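Local coordinates for protein prophage lambdalm01, antigen B (Listeria monocytogenes, PDB 4ACV) that is a prophage-encoded protein of uncharacterised function that probably takes part in terminating the phage tail tube, at residues B[58-63]-B[117-122]. Numbering follows the deposited sequence.
Sequences YRFAIH and FEVSIC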
# COMPACT_ATOMS: atom_id res chain seq x y z
N TYR B 58 20.48 0.81 6.53
CA TYR B 58 20.22 1.97 5.69
C TYR B 58 19.95 1.51 4.26
O TYR B 58 20.65 0.65 3.71
CB TYR B 58 21.42 2.92 5.67
CG TYR B 58 21.91 3.43 7.02
CD1 TYR B 58 22.49 2.57 7.95
CD2 TYR B 58 21.86 4.78 7.33
CE1 TYR B 58 22.97 3.05 9.17
CE2 TYR B 58 22.34 5.27 8.54
CZ TYR B 58 22.89 4.40 9.45
OH TYR B 58 23.36 4.89 10.65
N ARG B 59 18.93 2.11 3.65
CA ARG B 59 18.61 1.82 2.26
C ARG B 59 18.79 3.05 1.38
O ARG B 59 18.39 4.16 1.72
CB ARG B 59 17.20 1.26 2.14
CG ARG B 59 17.06 -0.09 2.82
CD ARG B 59 15.63 -0.67 2.77
NE ARG B 59 15.46 -1.56 3.91
CZ ARG B 59 14.83 -1.24 5.04
NH1 ARG B 59 14.24 -0.05 5.17
NH2 ARG B 59 14.75 -2.12 6.03
N PHE B 60 19.41 2.84 0.23
CA PHE B 60 19.60 3.92 -0.72
C PHE B 60 19.67 3.30 -2.10
O PHE B 60 19.82 2.08 -2.25
CB PHE B 60 20.86 4.72 -0.39
CG PHE B 60 22.11 3.90 -0.40
CD1 PHE B 60 22.77 3.63 -1.60
CD2 PHE B 60 22.62 3.37 0.78
CE1 PHE B 60 23.92 2.86 -1.63
CE2 PHE B 60 23.78 2.60 0.76
CZ PHE B 60 24.43 2.35 -0.45
N ALA B 61 19.56 4.13 -3.12
CA ALA B 61 19.60 3.65 -4.50
C ALA B 61 20.61 4.45 -5.30
O ALA B 61 20.77 5.66 -5.09
CB ALA B 61 18.21 3.74 -5.14
N ILE B 62 21.28 3.79 -6.22
CA ILE B 62 22.14 4.49 -7.16
C ILE B 62 21.41 4.69 -8.47
O ILE B 62 20.95 3.73 -9.08
CB ILE B 62 23.44 3.73 -7.43
CG1 ILE B 62 24.20 3.51 -6.13
CG2 ILE B 62 24.29 4.50 -8.44
CD1 ILE B 62 24.61 4.81 -5.44
N HIS B 63 21.28 5.95 -8.89
CA HIS B 63 20.67 6.31 -10.16
C HIS B 63 21.73 6.65 -11.19
O HIS B 63 22.43 7.64 -11.06
CB HIS B 63 19.73 7.50 -9.99
CG HIS B 63 18.54 7.21 -9.14
ND1 HIS B 63 17.36 6.71 -9.66
CD2 HIS B 63 18.34 7.33 -7.81
CE1 HIS B 63 16.49 6.55 -8.68
NE2 HIS B 63 17.06 6.92 -7.55
N PHE B 117 20.25 -0.68 -2.69
CA PHE B 117 21.07 -1.32 -1.68
C PHE B 117 20.50 -1.20 -0.28
O PHE B 117 19.76 -0.26 0.05
CB PHE B 117 22.47 -0.70 -1.66
CG PHE B 117 23.28 -1.00 -2.89
CD1 PHE B 117 23.98 -2.20 -2.99
CD2 PHE B 117 23.35 -0.09 -3.93
CE1 PHE B 117 24.74 -2.49 -4.12
CE2 PHE B 117 24.11 -0.37 -5.06
CZ PHE B 117 24.81 -1.57 -5.16
N GLU B 118 20.87 -2.16 0.55
CA GLU B 118 20.65 -2.08 1.98
C GLU B 118 21.97 -2.38 2.64
O GLU B 118 22.58 -3.41 2.38
CB GLU B 118 19.63 -3.12 2.44
CG GLU B 118 19.50 -3.18 3.94
CD GLU B 118 18.48 -4.19 4.39
OE1 GLU B 118 18.85 -5.37 4.58
OE2 GLU B 118 17.30 -3.81 4.53
N VAL B 119 22.43 -1.47 3.48
CA VAL B 119 23.64 -1.72 4.24
C VAL B 119 23.35 -1.82 5.72
O VAL B 119 22.54 -1.08 6.25
CB VAL B 119 24.72 -0.64 4.01
CG1 VAL B 119 25.14 -0.61 2.55
CG2 VAL B 119 24.22 0.71 4.47
N SER B 120 24.02 -2.77 6.37
CA SER B 120 23.97 -2.94 7.81
C SER B 120 25.23 -2.37 8.44
O SER B 120 26.35 -2.71 8.05
CB SER B 120 23.84 -4.41 8.20
OG SER B 120 22.55 -4.90 7.89
N ILE B 121 25.02 -1.50 9.42
CA ILE B 121 26.11 -0.87 10.14
C ILE B 121 25.98 -1.17 11.64
O ILE B 121 24.91 -1.06 12.24
CB ILE B 121 26.13 0.64 9.86
CG1 ILE B 121 26.35 0.86 8.37
CG2 ILE B 121 27.20 1.33 10.71
CD1 ILE B 121 26.44 2.31 7.96
N CYS B 122 27.09 -1.55 12.25
CA CYS B 122 27.08 -1.94 13.65
C CYS B 122 27.89 -0.98 14.50
O CYS B 122 28.85 -0.38 14.03
CB CYS B 122 27.61 -3.37 13.81
SG CYS B 122 27.58 -3.99 15.51
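F60 holds CG between its backbone N and carbonyl carbon (chi1 59°), which brings its ring against CB of F117. CB of F117 rests over one face of that ring as a CH-pi contact, 4.1 Å from the centroid. The two phenyl rings meet obliquely. CE2 of F60 meets CG1 of V119. On the opposite face of the sheet, E118 runs fully extended, with CG anti to the backbone N (chi1 173°), and lies alongside R59. NE of R59 donates to the anti lone pair of OE2 of E118 at 3.0 Å; the oxygen lies 19° out of the guanidinium plane. NH2 adds a weak second bond to OE2. The neighbouring charges D44, on NH1 of R59, and R97 and K57, on OE1 of E118, extend this ion-pair network.

The segments belong to the antiparallel pairing of strands 55-66 and 110-122 inside a curved sheet. Y58-V119 and F60-F117 are hydrogen-bonded pairs; R59-E118 is the non-hydrogen-bonded pair between them. F117 N to F60 O is nearly straight at 2.8 Å. CE1 of Y58 packs on CD1 of I121 at 3.7 Å, while its OH bonds the carbonyl of L4. CG1 of I62 meets the edge of the F117 ring at CE2, 4.0 Å away. On this aromatic and aliphatic face, I77 and I81 of helix 71-82 cover I62, and I81 also touches F117.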